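Local structure of SAM-dependent methyltransferase (Exiguobacterium sibiricum 255-15, 3D2L) at residues E65-A70 with V81-Q86; P21-W26 with A233-F238. The protein is probably an S-adenosylmethionine-dependent methyltransferase, transferring a methyl group from that cofactor to a substrate that is not established. All blocks are in the same frame, centred on the assembly; numbering follows the deposited sequence.

Interaction 1 of 2, residues E65-A70 with V81-Q86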
# COMPACT_ATOMS: atom_id res chain seq x y z
N GLU A 65 6.93 -9.64 10.75
CA GLU A 65 5.90 -10.67 10.81
C GLU A 65 5.14 -10.81 9.49
O GLU A 65 4.86 -11.90 9.00
CB GLU A 65 4.93 -10.33 11.96
CG GLU A 65 5.56 -10.45 13.38
CD GLU A 65 6.39 -9.23 13.87
OE1 GLU A 65 6.50 -8.16 13.21
OE2 GLU A 65 6.94 -9.34 14.98
N MSE A 66 4.83 -9.68 8.88
CA MSE A 66 4.16 -9.70 7.62
C MSE A 66 5.10 -10.24 6.53
O MSE A 66 4.67 -11.06 5.68
CB MSE A 66 3.59 -8.31 7.30
CG MSE A 66 2.50 -7.93 8.27
SE MSE A 66 1.55 -6.39 7.68
CE MSE A 66 2.77 -5.05 7.72
N LEU A 67 6.37 -9.82 6.56
CA LEU A 67 7.37 -10.29 5.56
C LEU A 67 7.67 -11.77 5.68
O LEU A 67 7.98 -12.42 4.68
CB LEU A 67 8.65 -9.44 5.59
CG LEU A 67 8.45 -7.98 5.22
CD1 LEU A 67 9.82 -7.25 5.11
CD2 LEU A 67 7.64 -7.80 3.94
N GLU A 68 7.53 -12.33 6.88
CA GLU A 68 7.69 -13.76 7.08
C GLU A 68 6.61 -14.54 6.33
O GLU A 68 6.89 -15.55 5.70
CB GLU A 68 7.64 -14.10 8.56
CG GLU A 68 8.91 -13.72 9.29
CD GLU A 68 8.79 -13.83 10.82
OE1 GLU A 68 7.88 -14.54 11.31
OE2 GLU A 68 9.62 -13.22 11.52
N ILE A 69 5.37 -14.06 6.41
CA ILE A 69 4.25 -14.68 5.69
C ILE A 69 4.46 -14.49 4.18
O ILE A 69 4.29 -15.42 3.42
CB ILE A 69 2.92 -14.08 6.10
CG1 ILE A 69 2.67 -14.24 7.61
CG2 ILE A 69 1.80 -14.71 5.31
CD1 ILE A 69 2.73 -15.59 8.11
N ALA A 70 4.82 -13.28 3.77
CA ALA A 70 5.14 -12.96 2.36
C ALA A 70 6.13 -13.98 1.79
O ALA A 70 5.90 -14.62 0.73
CB ALA A 70 5.67 -11.52 2.24
N VAL A 81 11.33 -13.77 -4.75
CA VAL A 81 11.06 -12.43 -4.36
C VAL A 81 11.76 -12.12 -3.04
O VAL A 81 11.48 -12.70 -1.99
CB VAL A 81 9.55 -12.17 -4.23
CG1 VAL A 81 9.32 -10.74 -3.93
CG2 VAL A 81 8.81 -12.55 -5.54
N ASP A 82 12.68 -11.19 -3.10
CA ASP A 82 13.41 -10.73 -1.92
C ASP A 82 12.50 -9.80 -1.15
O ASP A 82 12.00 -8.88 -1.75
CB ASP A 82 14.62 -9.93 -2.35
CG ASP A 82 15.73 -10.77 -2.89
OD1 ASP A 82 16.03 -11.85 -2.36
OD2 ASP A 82 16.35 -10.33 -3.86
N PHE A 83 12.25 -10.09 0.13
CA PHE A 83 11.54 -9.22 1.04
C PHE A 83 12.55 -8.74 2.11
O PHE A 83 13.29 -9.54 2.75
CB PHE A 83 10.35 -9.96 1.68
CG PHE A 83 9.23 -10.34 0.71
CD1 PHE A 83 8.28 -9.41 0.32
CD2 PHE A 83 9.13 -11.65 0.20
CE1 PHE A 83 7.26 -9.75 -0.53
CE2 PHE A 83 8.14 -11.99 -0.65
CZ PHE A 83 7.18 -11.03 -1.03
N TRP A 84 12.61 -7.44 2.30
CA TRP A 84 13.50 -6.83 3.25
C TRP A 84 12.74 -5.90 4.16
O TRP A 84 11.73 -5.32 3.73
CB TRP A 84 14.59 -6.04 2.53
CG TRP A 84 15.44 -6.84 1.56
CD1 TRP A 84 15.45 -6.73 0.20
CD2 TRP A 84 16.40 -7.86 1.88
NE1 TRP A 84 16.37 -7.59 -0.33
CE2 TRP A 84 16.95 -8.32 0.67
CE3 TRP A 84 16.82 -8.47 3.08
CZ2 TRP A 84 17.91 -9.33 0.62
CZ3 TRP A 84 17.78 -9.46 3.04
CH2 TRP A 84 18.31 -9.89 1.81
N VAL A 85 13.20 -5.80 5.42
CA VAL A 85 12.56 -4.94 6.44
C VAL A 85 13.18 -3.57 6.30
O VAL A 85 14.37 -3.40 6.52
CB VAL A 85 12.78 -5.47 7.87
CG1 VAL A 85 12.23 -4.48 8.93
CG2 VAL A 85 12.16 -6.87 8.00
N GLN A 86 12.39 -2.60 5.86
CA GLN A 86 12.86 -1.24 5.69
C GLN A 86 11.68 -0.30 5.77
O GLN A 86 10.58 -0.65 5.43
CB GLN A 86 13.51 -1.01 4.31
CG GLN A 86 14.71 -1.84 3.94
CD GLN A 86 15.36 -1.39 2.63
OE1 GLN A 86 15.15 -0.28 2.16
NE2 GLN A 86 16.16 -2.27 2.03

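Interaction 2 of 2, residues P21-W26 with A233-F238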
# COMPACT_ATOMS: atom_id res chain seq x y z
N PRO A 21 -5.55 -8.20 -8.39
CA PRO A 21 -5.22 -8.18 -9.80
C PRO A 21 -5.57 -6.89 -10.55
O PRO A 21 -5.02 -6.62 -11.62
CB PRO A 21 -5.98 -9.39 -10.34
CG PRO A 21 -6.06 -10.30 -9.19
CD PRO A 21 -6.35 -9.38 -8.04
N GLU A 22 -6.50 -6.10 -10.03
CA GLU A 22 -6.84 -4.81 -10.62
C GLU A 22 -5.69 -3.80 -10.43
O GLU A 22 -5.43 -2.96 -11.29
CB GLU A 22 -8.09 -4.25 -9.96
CG GLU A 22 -9.35 -5.04 -10.24
CD GLU A 22 -10.15 -4.47 -11.39
OE1 GLU A 22 -10.47 -3.25 -11.33
OE2 GLU A 22 -10.49 -5.24 -12.31
N TRP A 23 -5.00 -3.87 -9.30
CA TRP A 23 -3.83 -3.00 -9.11
C TRP A 23 -2.71 -3.44 -10.04
O TRP A 23 -2.03 -2.61 -10.64
CB TRP A 23 -3.31 -3.02 -7.68
CG TRP A 23 -4.03 -2.17 -6.70
CD1 TRP A 23 -3.66 -0.92 -6.29
CD2 TRP A 23 -5.22 -2.50 -5.97
NE1 TRP A 23 -4.57 -0.44 -5.38
CE2 TRP A 23 -5.51 -1.41 -5.14
CE3 TRP A 23 -6.06 -3.63 -5.94
CZ2 TRP A 23 -6.61 -1.39 -4.27
CZ3 TRP A 23 -7.16 -3.61 -5.08
CH2 TRP A 23 -7.42 -2.51 -4.26
N VAL A 24 -2.53 -4.75 -10.17
CA VAL A 24 -1.49 -5.31 -11.02
C VAL A 24 -1.77 -4.96 -12.48
O VAL A 24 -0.84 -4.59 -13.21
CB VAL A 24 -1.37 -6.85 -10.83
CG1 VAL A 24 -0.39 -7.45 -11.81
CG2 VAL A 24 -0.94 -7.14 -9.42
N ALA A 25 -3.03 -5.04 -12.91
CA ALA A 25 -3.36 -4.70 -14.29
C ALA A 25 -2.99 -3.24 -14.58
O ALA A 25 -2.53 -2.91 -15.66
CB ALA A 25 -4.86 -4.99 -14.60
N TRP A 26 -3.13 -2.38 -13.57
CA TRP A 26 -2.78 -0.96 -13.68
C TRP A 26 -1.26 -0.76 -13.78
O TRP A 26 -0.79 0.00 -14.62
CB TRP A 26 -3.36 -0.19 -12.48
CG TRP A 26 -2.88 1.22 -12.34
CD1 TRP A 26 -3.06 2.22 -13.22
CD2 TRP A 26 -2.16 1.78 -11.24
NE1 TRP A 26 -2.47 3.36 -12.76
CE2 TRP A 26 -1.91 3.13 -11.55
CE3 TRP A 26 -1.69 1.26 -10.03
CZ2 TRP A 26 -1.25 3.99 -10.68
CZ3 TRP A 26 -1.01 2.13 -9.15
CH2 TRP A 26 -0.81 3.49 -9.49
N ALA A 233 -14.94 10.20 -6.17
CA ALA A 233 -13.91 9.16 -6.30
C ALA A 233 -13.42 8.75 -4.91
O ALA A 233 -13.33 9.57 -3.99
CB ALA A 233 -12.74 9.66 -7.18
N GLU A 234 -13.12 7.48 -4.74
CA GLU A 234 -12.67 6.96 -3.46
C GLU A 234 -11.15 6.71 -3.41
O GLU A 234 -10.56 6.83 -2.35
CB GLU A 234 -13.45 5.69 -3.12
CG GLU A 234 -14.92 5.94 -2.91
CD GLU A 234 -15.74 4.66 -2.75
OE1 GLU A 234 -15.16 3.57 -2.61
OE2 GLU A 234 -16.99 4.76 -2.77
N ARG A 235 -10.55 6.36 -4.54
CA ARG A 235 -9.12 6.02 -4.57
C ARG A 235 -8.47 6.74 -5.76
O ARG A 235 -8.97 6.67 -6.88
CB ARG A 235 -8.97 4.51 -4.68
CG ARG A 235 -7.57 4.00 -4.58
CD ARG A 235 -7.54 2.48 -4.65
NE ARG A 235 -8.24 1.90 -3.50
CZ ARG A 235 -7.71 1.74 -2.29
NH1 ARG A 235 -6.44 2.04 -2.07
NH2 ARG A 235 -8.45 1.25 -1.31
N ILE A 236 -7.39 7.45 -5.48
CA ILE A 236 -6.68 8.25 -6.47
C ILE A 236 -5.33 7.63 -6.80
O ILE A 236 -4.54 7.32 -5.92
CB ILE A 236 -6.59 9.71 -6.03
CG1 ILE A 236 -8.00 10.20 -5.68
CG2 ILE A 236 -5.93 10.59 -7.16
CD1 ILE A 236 -8.15 11.66 -5.50
N PHE A 237 -5.09 7.42 -8.10
CA PHE A 237 -3.89 6.77 -8.58
C PHE A 237 -2.98 7.79 -9.19
O PHE A 237 -3.42 8.64 -9.96
CB PHE A 237 -4.28 5.69 -9.63
CG PHE A 237 -5.11 4.58 -9.06
CD1 PHE A 237 -6.43 4.79 -8.72
CD2 PHE A 237 -4.58 3.31 -8.87
CE1 PHE A 237 -7.21 3.77 -8.17
CE2 PHE A 237 -5.36 2.28 -8.33
CZ PHE A 237 -6.68 2.53 -7.99
N PHE A 238 -1.69 7.70 -8.86
CA PHE A 238 -0.67 8.63 -9.38
C PHE A 238 0.40 7.87 -10.10
O PHE A 238 0.87 6.85 -9.60
CB PHE A 238 0.03 9.34 -8.24
CG PHE A 238 -0.83 10.30 -7.52
CD1 PHE A 238 -1.79 9.85 -6.62
CD2 PHE A 238 -0.69 11.65 -7.73
CE1 PHE A 238 -2.61 10.76 -5.95
CE2 PHE A 238 -1.50 12.56 -7.06
CZ PHE A 238 -2.46 12.10 -6.20

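Interaction 1 of 2, residues E65-A70 with V81-Q86
Ala-70 lays its methyl on the Phe-83 ring in a CH-pi contact: CB stands 3.6 Å from the ring centroid, only 10° off the normal. On the opposite face lies Val-81 CG1, displaced toward the rim, so the phenyl is sandwiched between the helix and Val-81, two residues back along its own chain. The remaining contacts belong to Leu-67, whose two methyls part ways. Leu-67 CD2 meets the ring obliquely, 4.0 Å from Phe-83 CD1. The other branch, Leu-67 CD1, reaches the strand backbone and packs tightly at 3.0 Å from Trp-84 O, and the same methyl touches Val-85 CG2 at 3.7 Å. With CG anti to the carbonyl carbon (chi1 -63°), the Leu-67 fork spans Phe-83 to Val-85. No hydrogen bond joins the segments; the side chains meet by apolar packing alone. Helix segment 65-70 and strand 82-85 run almost exactly antiparallel (173°), their axes 8.7 Å apart, within the beta-alpha-beta unit of strand 56-61, helix 64-76 and strand 82-85. Strand 82-85 ends the sheet, bonded through its backbone to Gly-59 and Asp-61; Leu-67 also touches Asp-61, and Thr-48 and Leu-49 of helix 46-51 pack against Phe-83.

Interaction 2 of 2, residues P21-W26 with A233-F238
Trp-23 NE1 and Arg-235 NH1, whose side chains touch across this contact, both grip OD2 of Asp-136 on strand 131-138, the indole by a hydrogen bond and the guanidinium by a salt bridge. NH1 has a second acid partner in Asp-105. Beside this polar site, Trp-23, Trp-26 and Phe-237 form an aromatic cluster joining helix 20-30 to strand 235-242, which is inserted antiparallel between 131-138 and 215-222 in the Rossmann-like sheet of class I methyltransferases. The segment axes are 11.9 Å apart and inclined by 29°, a spacing filled by large side chains. Trp-23 presents the edge of its indole to the Arg-235 guanidinium: Trp-23 CZ2 lies over one face, 3.8 Å from Arg-235 NE, with the two planes 70° apart. The bend of the arginine at chi3 turns that flat group across the indole edge. Next along the indole, its five-membered ring meets Phe-237 obliquely, Trp-23 NE1 lying 4.1 Å from Phe-237 CE2; Phe-224 meets Trp-23 edge-to-face and also the Phe-237 ring. Phe-237 also drives its edge into the face of Trp-26 in a T-shaped pair, centroids 4.9 Å apart and planes at 78°. Here Phe-237 CD2 stands over the centre of the indole, 3.7 Å from Trp-26 CD2. With an alanine here instead of Trp-26, the face beneath Phe-237 would be lost, which would probably open a gap between helix and strand and leave the phenyl freer to turn. The rim of the same indole also reaches the strand: Trp-26 CZ2 packs 3.6 Å from Phe-237 CB, and the carbonyl oxygen of Phe-238 lies near the indole plane, 3.7 Å from that same CZ2.

In the fold
Interactions 1 and 2 tie helices to one seven-stranded sheet, on opposite sides of the chain's centre: their centres are 23 Å apart, and their nearest atoms, about 12 Å apart, do not touch. Interaction 1 is local, packing a crossover helix on the outermost strand 82-85. Interaction 2 is long-range, bringing helix 20-30 near the N-terminus to the last strand of the chain, so that the sequence of interaction 1 is nested within the loop it closes. No cofactor is bound here; Leu-67 of interaction 1 touches Asp-61, at the end of strand 56-61, where related methyltransferases usually carry an acidic residue that binds the ribose of S-adenosylmethionine, so Asp-61 probably does the same.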